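Long-range contacts in S12 family peptidase (Streptomyces sp. 82F2, PDB 3WWX), which probably hydrolyses amide bonds with D-stereospecificity, as a member of the beta-lactamase-like S12 family of serine hydrolases: residues A[101-112]-A[155-166]; A[42-50]-A[202-210]. All blocks are in the same frame, centred on the assembly; numbering follows the deposited sequence.

Interaction 1. Residues A[101-112]-A[155-166]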
# COMPACT_ATOMS: atom_id res chain seq x y z
N LEU A 101 1.34 1.03 15.18
CA LEU A 101 2.04 0.68 13.93
C LEU A 101 1.08 0.84 12.77
O LEU A 101 1.41 1.46 11.75
CB LEU A 101 2.53 -0.77 13.95
CG LEU A 101 3.44 -1.23 15.10
CD1 LEU A 101 3.80 -2.68 14.92
CD2 LEU A 101 4.70 -0.35 15.18
N LEU A 102 -0.12 0.30 12.91
CA LEU A 102 -1.03 0.19 11.77
C LEU A 102 -1.64 1.50 11.31
O LEU A 102 -2.03 1.61 10.14
CB LEU A 102 -2.13 -0.83 12.08
CG LEU A 102 -1.65 -2.24 12.33
CD1 LEU A 102 -2.84 -3.08 12.80
CD2 LEU A 102 -0.98 -2.87 11.11
N ASN A 103 -1.72 2.49 12.19
CA ASN A 103 -2.23 3.81 11.82
C ASN A 103 -1.16 4.92 11.77
O ASN A 103 -1.48 6.09 11.62
CB ASN A 103 -3.42 4.22 12.70
CG ASN A 103 -3.07 4.36 14.16
OD1 ASN A 103 -1.92 4.55 14.53
ND2 ASN A 103 -4.09 4.32 15.01
N HIS A 104 0.10 4.51 11.87
CA HIS A 104 1.25 5.41 11.75
C HIS A 104 1.28 6.50 12.83
O HIS A 104 1.78 7.60 12.59
CB HIS A 104 1.34 6.05 10.36
CG HIS A 104 1.46 5.06 9.25
ND1 HIS A 104 2.58 4.29 9.03
CD2 HIS A 104 0.57 4.71 8.29
CE1 HIS A 104 2.39 3.52 7.98
NE2 HIS A 104 1.17 3.75 7.51
N THR A 105 0.81 6.17 14.03
CA THR A 105 0.97 7.09 15.16
C THR A 105 2.05 6.61 16.12
O THR A 105 2.21 7.18 17.21
CB THR A 105 -0.35 7.32 15.90
OG1 THR A 105 -0.84 6.09 16.46
CG2 THR A 105 -1.39 7.92 14.95
N SER A 106 2.81 5.58 15.73
CA SER A 106 3.92 5.09 16.55
C SER A 106 5.07 6.07 16.70
O SER A 106 5.73 6.09 17.75
CB SER A 106 4.47 3.80 15.95
OG SER A 106 5.10 4.14 14.72
N GLY A 107 5.34 6.87 15.67
CA GLY A 107 6.50 7.75 15.64
C GLY A 107 7.77 7.07 15.18
O GLY A 107 8.84 7.69 15.18
N ILE A 108 7.69 5.80 14.78
CA ILE A 108 8.90 5.05 14.43
C ILE A 108 9.50 5.55 13.10
O ILE A 108 8.83 5.68 12.09
CB ILE A 108 8.61 3.54 14.35
CG1 ILE A 108 8.12 2.99 15.70
CG2 ILE A 108 9.81 2.78 13.83
CD1 ILE A 108 7.68 1.56 15.66
N TYR A 109 10.79 5.83 13.12
CA TYR A 109 11.54 6.27 11.96
C TYR A 109 11.31 5.32 10.80
O TYR A 109 11.42 4.11 10.95
CB TYR A 109 13.03 6.30 12.32
CG TYR A 109 13.93 6.87 11.27
CD1 TYR A 109 14.29 6.14 10.15
CD2 TYR A 109 14.47 8.15 11.42
CE1 TYR A 109 15.11 6.69 9.17
CE2 TYR A 109 15.31 8.69 10.45
CZ TYR A 109 15.60 7.95 9.33
OH TYR A 109 16.45 8.46 8.36
N SER A 110 11.01 5.92 9.65
CA SER A 110 10.77 5.18 8.41
C SER A 110 12.09 4.83 7.71
O SER A 110 12.84 5.71 7.28
CB SER A 110 9.90 6.02 7.49
OG SER A 110 9.50 5.22 6.39
N TYR A 111 12.39 3.53 7.60
CA TYR A 111 13.71 3.10 7.14
C TYR A 111 13.98 3.58 5.72
O TYR A 111 15.14 3.70 5.32
CB TYR A 111 13.88 1.57 7.21
CG TYR A 111 12.96 0.82 6.25
CD1 TYR A 111 11.69 0.43 6.66
CD2 TYR A 111 13.34 0.52 4.96
CE1 TYR A 111 10.83 -0.25 5.81
CE2 TYR A 111 12.47 -0.16 4.09
CZ TYR A 111 11.24 -0.53 4.54
OH TYR A 111 10.35 -1.21 3.71
N THR A 112 12.93 3.82 4.94
CA THR A 112 13.12 4.23 3.56
C THR A 112 13.67 5.64 3.44
O THR A 112 14.10 6.05 2.37
CB THR A 112 11.79 4.14 2.77
OG1 THR A 112 10.76 4.83 3.48
CG2 THR A 112 11.37 2.69 2.60
N SER A 155 1.46 12.25 17.36
CA SER A 155 1.29 12.84 16.05
C SER A 155 1.05 11.71 15.06
O SER A 155 0.66 10.60 15.44
CB SER A 155 2.53 13.67 15.66
OG SER A 155 2.29 14.50 14.52
N TRP A 156 1.25 12.03 13.78
CA TRP A 156 1.09 11.06 12.69
C TRP A 156 2.21 11.28 11.70
O TRP A 156 2.53 12.43 11.31
CB TRP A 156 -0.26 11.27 11.99
CG TRP A 156 -0.57 10.23 10.93
CD1 TRP A 156 -1.24 9.04 11.12
CD2 TRP A 156 -0.21 10.26 9.54
NE1 TRP A 156 -1.31 8.35 9.94
CE2 TRP A 156 -0.69 9.07 8.95
CE3 TRP A 156 0.47 11.17 8.73
CZ2 TRP A 156 -0.52 8.78 7.61
CZ3 TRP A 156 0.63 10.89 7.39
CH2 TRP A 156 0.15 9.69 6.84
N ASN A 157 2.82 10.18 11.27
CA ASN A 157 3.76 10.25 10.16
C ASN A 157 3.83 8.89 9.51
O ASN A 157 4.00 7.89 10.18
CB ASN A 157 5.15 10.66 10.66
CG ASN A 157 6.15 10.72 9.54
OD1 ASN A 157 6.10 11.63 8.72
ND2 ASN A 157 7.01 9.71 9.45
N TYR A 158 3.68 8.87 8.19
CA TYR A 158 3.70 7.63 7.45
C TYR A 158 5.08 7.01 7.52
O TYR A 158 6.07 7.65 7.12
CB TYR A 158 3.34 7.93 6.00
CG TYR A 158 3.02 6.72 5.18
CD1 TYR A 158 4.03 5.99 4.58
CD2 TYR A 158 1.71 6.33 4.97
CE1 TYR A 158 3.72 4.89 3.78
CE2 TYR A 158 1.40 5.24 4.18
CZ TYR A 158 2.41 4.54 3.58
OH TYR A 158 2.14 3.47 2.78
N SER A 159 5.16 5.77 7.99
CA SER A 159 6.44 5.09 8.15
C SER A 159 6.37 3.64 7.70
O SER A 159 5.53 2.87 8.17
CB SER A 159 6.89 5.13 9.61
OG SER A 159 8.04 4.32 9.77
N ASN A 160 7.24 3.30 6.76
CA ASN A 160 7.24 1.95 6.22
C ASN A 160 7.70 0.95 7.27
O ASN A 160 7.30 -0.22 7.22
CB ASN A 160 8.09 1.93 4.96
CG ASN A 160 7.43 2.67 3.83
OD1 ASN A 160 6.28 2.38 3.51
ND2 ASN A 160 8.08 3.69 3.31
N THR A 161 8.51 1.38 8.23
CA THR A 161 8.97 0.48 9.29
C THR A 161 7.78 -0.06 10.07
O THR A 161 7.81 -1.20 10.53
CB THR A 161 9.89 1.21 10.27
OG1 THR A 161 10.82 2.00 9.52
CG2 THR A 161 10.67 0.19 11.11
N ASN A 162 6.73 0.73 10.18
CA ASN A 162 5.56 0.28 10.93
C ASN A 162 5.00 -1.00 10.38
O ASN A 162 4.60 -1.87 11.16
CB ASN A 162 4.48 1.34 10.92
CG ASN A 162 4.78 2.47 11.88
OD1 ASN A 162 5.38 2.24 12.93
ND2 ASN A 162 4.35 3.67 11.54
N PHE A 163 4.97 -1.14 9.05
CA PHE A 163 4.37 -2.33 8.45
C PHE A 163 5.34 -3.48 8.27
O PHE A 163 4.91 -4.63 8.26
CB PHE A 163 3.59 -1.98 7.19
CG PHE A 163 2.21 -1.47 7.51
CD1 PHE A 163 2.04 -0.20 8.06
CD2 PHE A 163 1.09 -2.25 7.32
CE1 PHE A 163 0.80 0.27 8.42
CE2 PHE A 163 -0.17 -1.77 7.67
CZ PHE A 163 -0.31 -0.51 8.22
N VAL A 164 6.64 -3.21 8.20
CA VAL A 164 7.61 -4.29 8.35
C VAL A 164 7.49 -4.93 9.75
O VAL A 164 7.45 -6.16 9.87
CB VAL A 164 9.03 -3.81 8.04
CG1 VAL A 164 10.05 -4.91 8.29
CG2 VAL A 164 9.10 -3.33 6.60
N LEU A 165 7.42 -4.11 10.79
CA LEU A 165 7.16 -4.61 12.15
C LEU A 165 5.83 -5.37 12.21
O LEU A 165 5.76 -6.45 12.80
CB LEU A 165 7.16 -3.44 13.13
CG LEU A 165 8.55 -2.85 13.36
CD1 LEU A 165 8.46 -1.51 14.00
CD2 LEU A 165 9.41 -3.82 14.18
N ALA A 166 4.78 -4.84 11.59
CA ALA A 166 3.49 -5.52 11.62
C ALA A 166 3.60 -6.92 11.01
O ALA A 166 3.01 -7.89 11.51
CB ALA A 166 2.45 -4.69 10.90
O HOH W 1 4.72 6.70 12.76
O HOH W 2 7.22 7.94 12.00
O HOH W 3 8.52 7.22 4.80
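His104 and Ser110 carry the loop after helix 98-102 along residues 156-160, the backbones being joined by Asn157 N to His104 O; Ser110 CA lies 4.3 Å from Ser159 CA. Tyr158, Ser159 and Asn160 fit the Tyr-X-Asn signature of the serine beta-lactamase-like fold; Tyr158 OH and Asn160 OD1 both bond Lys56 NZ, consistent with a place in the active site. His104 is the positive-phi residue of a Schellman motif ending helix 98-102. With its CG anti to the carbonyl carbon (chi1 -59°), its ring reaches Tyr158 in an offset stack, centroids 4.4 Å apart and planes 27° apart, while Leu101 O lies over the opposite face. Near the ring edge but tilted out of the ring plane, Asn162 ND2 gives ND1 a nearly straight bond of 3.1 Å (170° at the hydrogen), ND1 lying in the amide plane. The same amide takes the Ser106 hydroxyl, OG to OD1 2.6 Å, so both its ends are held and its rotation is fixed.

Apolar packing flanks this polar strip: Leu102 CD2 meets Phe163 CE2, and Ile108 CD1 touches Leu165 CD1 at 3.6 Å. At the start of helix 160-174, Ser159 OG donates to Ile108 O. Thr161 OG1 works both ways, donating to Tyr109 O on a lone pair in the carbonyl plane (2.6 Å) and accepting from Tyr111 N (2.9 Å). Ser110 OG accepts from Asn160 N, and Asn160 ND2 donates to Thr112 OG1 at 2.9 Å, with the hydroxyl oxygen in the plane of the amide.

Interaction 2. Residues A[42-50]-A[202-210]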
# COMPACT_ATOMS: atom_id res chain seq x y z
N GLU A 42 0.69 3.23 -23.87
CA GLU A 42 1.08 1.86 -24.12
C GLU A 42 0.83 1.00 -22.89
O GLU A 42 1.64 0.96 -21.96
CB GLU A 42 2.54 1.81 -24.56
CG GLU A 42 2.78 2.38 -25.96
CD GLU A 42 2.02 1.61 -27.03
OE1 GLU A 42 2.30 0.40 -27.20
OE2 GLU A 42 1.13 2.21 -27.69
N ARG A 43 -0.31 0.33 -22.88
CA ARG A 43 -0.75 -0.37 -21.68
C ARG A 43 -1.87 -1.32 -22.00
O ARG A 43 -2.68 -1.04 -22.90
CB ARG A 43 -1.23 0.65 -20.64
CG ARG A 43 -1.09 0.16 -19.21
CD ARG A 43 0.38 0.12 -18.78
NE ARG A 43 0.52 -0.75 -17.59
CZ ARG A 43 0.54 -0.33 -16.33
NH1 ARG A 43 0.46 0.94 -16.02
NH2 ARG A 43 0.64 -1.22 -15.34
N GLY A 44 -1.92 -2.44 -21.28
CA GLY A 44 -2.99 -3.41 -21.39
C GLY A 44 -3.94 -3.36 -20.19
O GLY A 44 -3.51 -3.10 -19.07
N GLY A 45 -5.22 -3.60 -20.43
CA GLY A 45 -6.21 -3.41 -19.38
C GLY A 45 -6.08 -4.39 -18.23
O GLY A 45 -6.49 -4.10 -17.12
N ASP A 46 -5.51 -5.56 -18.51
CA ASP A 46 -5.29 -6.60 -17.50
C ASP A 46 -3.84 -6.62 -16.97
O ASP A 46 -3.42 -7.59 -16.32
CB ASP A 46 -5.67 -7.95 -18.08
CG ASP A 46 -7.15 -8.03 -18.43
OD1 ASP A 46 -8.00 -7.65 -17.60
OD2 ASP A 46 -7.46 -8.47 -19.57
N ASP A 47 -3.10 -5.56 -17.24
CA ASP A 47 -1.70 -5.50 -16.79
C ASP A 47 -1.60 -5.68 -15.28
O ASP A 47 -2.38 -5.10 -14.49
CB ASP A 47 -1.00 -4.20 -17.18
CG ASP A 47 -0.58 -4.16 -18.66
OD1 ASP A 47 -0.80 -5.16 -19.38
OD2 ASP A 47 -0.05 -3.10 -19.06
N ARG A 48 -0.61 -6.46 -14.90
CA ARG A 48 -0.26 -6.66 -13.50
C ARG A 48 0.85 -5.70 -13.15
O ARG A 48 1.72 -5.40 -13.98
CB ARG A 48 0.14 -8.13 -13.28
CG ARG A 48 -1.01 -9.09 -13.60
CD ARG A 48 -0.74 -10.59 -13.42
NE ARG A 48 -1.92 -11.33 -13.87
CZ ARG A 48 -2.09 -12.65 -13.79
NH1 ARG A 48 -1.17 -13.41 -13.27
NH2 ARG A 48 -3.21 -13.19 -14.24
N TYR A 49 0.85 -5.23 -11.92
CA TYR A 49 1.79 -4.21 -11.49
C TYR A 49 2.09 -4.34 -10.01
O TYR A 49 1.33 -4.96 -9.24
CB TYR A 49 1.26 -2.81 -11.82
CG TYR A 49 -0.21 -2.57 -11.50
CD1 TYR A 49 -1.20 -2.82 -12.43
CD2 TYR A 49 -0.61 -2.08 -10.27
CE1 TYR A 49 -2.53 -2.57 -12.16
CE2 TYR A 49 -1.95 -1.86 -9.97
CZ TYR A 49 -2.90 -2.09 -10.93
OH TYR A 49 -4.24 -1.83 -10.65
N ARG A 50 3.22 -3.78 -9.62
CA ARG A 50 3.62 -3.70 -8.23
C ARG A 50 2.73 -2.70 -7.52
O ARG A 50 2.77 -1.50 -7.83
CB ARG A 50 5.08 -3.26 -8.16
CG ARG A 50 6.04 -4.23 -8.87
CD ARG A 50 7.49 -3.91 -8.52
NE ARG A 50 8.42 -4.69 -9.34
CZ ARG A 50 8.70 -5.97 -9.14
NH1 ARG A 50 8.20 -6.61 -8.11
NH2 ARG A 50 9.50 -6.61 -9.96
N SER A 202 12.10 -11.37 -8.44
CA SER A 202 12.19 -10.09 -9.13
C SER A 202 11.40 -9.99 -10.42
O SER A 202 11.20 -8.90 -10.93
CB SER A 202 13.65 -9.74 -9.42
OG SER A 202 14.20 -10.60 -10.42
N ALA A 203 10.96 -11.12 -10.97
CA ALA A 203 10.29 -11.10 -12.27
C ALA A 203 8.87 -10.58 -12.17
O ALA A 203 8.25 -10.63 -11.10
CB ALA A 203 10.29 -12.50 -12.89
N MET A 204 8.37 -10.08 -13.29
CA MET A 204 6.96 -9.65 -13.41
C MET A 204 6.15 -10.69 -14.16
O MET A 204 6.61 -11.20 -15.17
CB MET A 204 6.87 -8.31 -14.15
CG MET A 204 7.42 -7.13 -13.36
SD MET A 204 6.46 -6.75 -11.89
CE MET A 204 4.85 -6.28 -12.55
N PRO A 205 4.94 -10.99 -13.68
CA PRO A 205 4.04 -11.90 -14.41
C PRO A 205 3.45 -11.21 -15.62
O PRO A 205 3.53 -9.98 -15.76
CB PRO A 205 2.94 -12.21 -13.39
CG PRO A 205 2.90 -10.93 -12.53
CD PRO A 205 4.33 -10.47 -12.44
N GLU A 206 2.87 -12.01 -16.50
CA GLU A 206 2.10 -11.51 -17.62
C GLU A 206 0.63 -11.46 -17.25
O GLU A 206 0.18 -12.19 -16.38
CB GLU A 206 2.20 -12.48 -18.79
CG GLU A 206 3.58 -12.74 -19.28
CD GLU A 206 4.26 -11.51 -19.78
OE1 GLU A 206 5.45 -11.33 -19.44
OE2 GLU A 206 3.60 -10.72 -20.50
N PRO A 207 -0.12 -10.56 -17.92
CA PRO A 207 0.40 -9.49 -18.76
C PRO A 207 0.97 -8.36 -17.92
O PRO A 207 0.53 -8.12 -16.81
CB PRO A 207 -0.85 -9.02 -19.53
CG PRO A 207 -1.99 -9.54 -18.82
CD PRO A 207 -1.58 -10.47 -17.76
N SER A 208 1.98 -7.69 -18.46
CA SER A 208 2.49 -6.49 -17.82
C SER A 208 3.17 -5.63 -18.85
O SER A 208 3.65 -6.13 -19.88
CB SER A 208 3.45 -6.88 -16.69
OG SER A 208 4.53 -7.64 -17.20
N SER A 209 3.18 -4.33 -18.60
CA SER A 209 3.99 -3.40 -19.35
C SER A 209 5.23 -3.08 -18.52
O SER A 209 5.26 -3.36 -17.32
CB SER A 209 3.18 -2.13 -19.61
OG SER A 209 2.08 -2.40 -20.49
N PRO A 210 6.22 -2.44 -19.13
CA PRO A 210 7.40 -2.06 -18.35
C PRO A 210 7.06 -1.02 -17.27
O PRO A 210 6.00 -0.38 -17.33
CB PRO A 210 8.34 -1.44 -19.39
CG PRO A 210 7.87 -1.96 -20.71
CD PRO A 210 6.38 -2.08 -20.55
O HOH W 4 2.24 -3.50 -15.88
O HOH W 5 8.76 -9.33 -8.58
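Three guanidinium groups of segment 42-50 meet segment 202-210, each differently. That of Arg50 carries Met204 SD over one face, 3.6 Å from NH2, and has Ser202 O at its edge, where NH2 makes a weak bond of 3.0 Å; NH2 also bonds Ser227 O. Water 5, likewise in the plane, links Arg50 NH1 to Ala203 O. Arg48 has Glu206 O over one face, offset toward the rim; NE is 3.4 Å from that oxygen but badly angled for a hydrogen bond. At the edge of the Arg43 group lies Asp47 OD2, in a salt bridge with NE of 2.8 Å on the anti lone pair.

Asp47 OD2 is gripped by two further donors. Ser209 OG comes in on the syn side, 2.7 Å away and 30° out of the carboxylate plane, and Gly44 N arrives from above that plane at 3.0 Å. This carboxylate therefore braces the type I turn from Gly44 to Asp47 while tying it to the second segment. Beside it, Arg48 N donates to Pro207 O (2.8 Å). The proline ring follows a cis peptide bond, and Pro207 CG rests on Asp46 O at 3.5 Å. Met204 is bent at chi2 (-66°) and chi3, bringing CE to Arg48 O and Tyr49 CA. Water 4 joins Arg43 NH2, Arg48 O and Ser209 N.

Largely at the surface, the contact lays the loop between helix 178-187 and strand 212-213 on the connection after strand 36-41. Arg43 NH1 and NH2 reach Gly24 O and Asn325 OD1 of sheet strands 24-31 and 320-326, Tyr49 packs on strand 308-315, and strand 49-50 pairs with strand 241-242.

From the N terminus the chain runs through strands 24-31 and 36-41 of the main antiparallel sheet, then into residues 42-50, the first half of interaction 2. Helix 55-68 follows, and after helix 98-102 comes segment 101-112, which meets 155-166 after 42 intervening residues to close the inner loop of interaction 1. Residues 202-210 close the outer loop, so interaction 1 is nested within interaction 2. The 151 residues enclosed contain helices but no strand. The centres lie 29 Å apart on opposite sides of the chain's centre: interaction 1 packs the end of helix 98-102 and the loop after it on the start of helix 160-174, inside the helical region; interaction 2 fastens its exit to the sheet side.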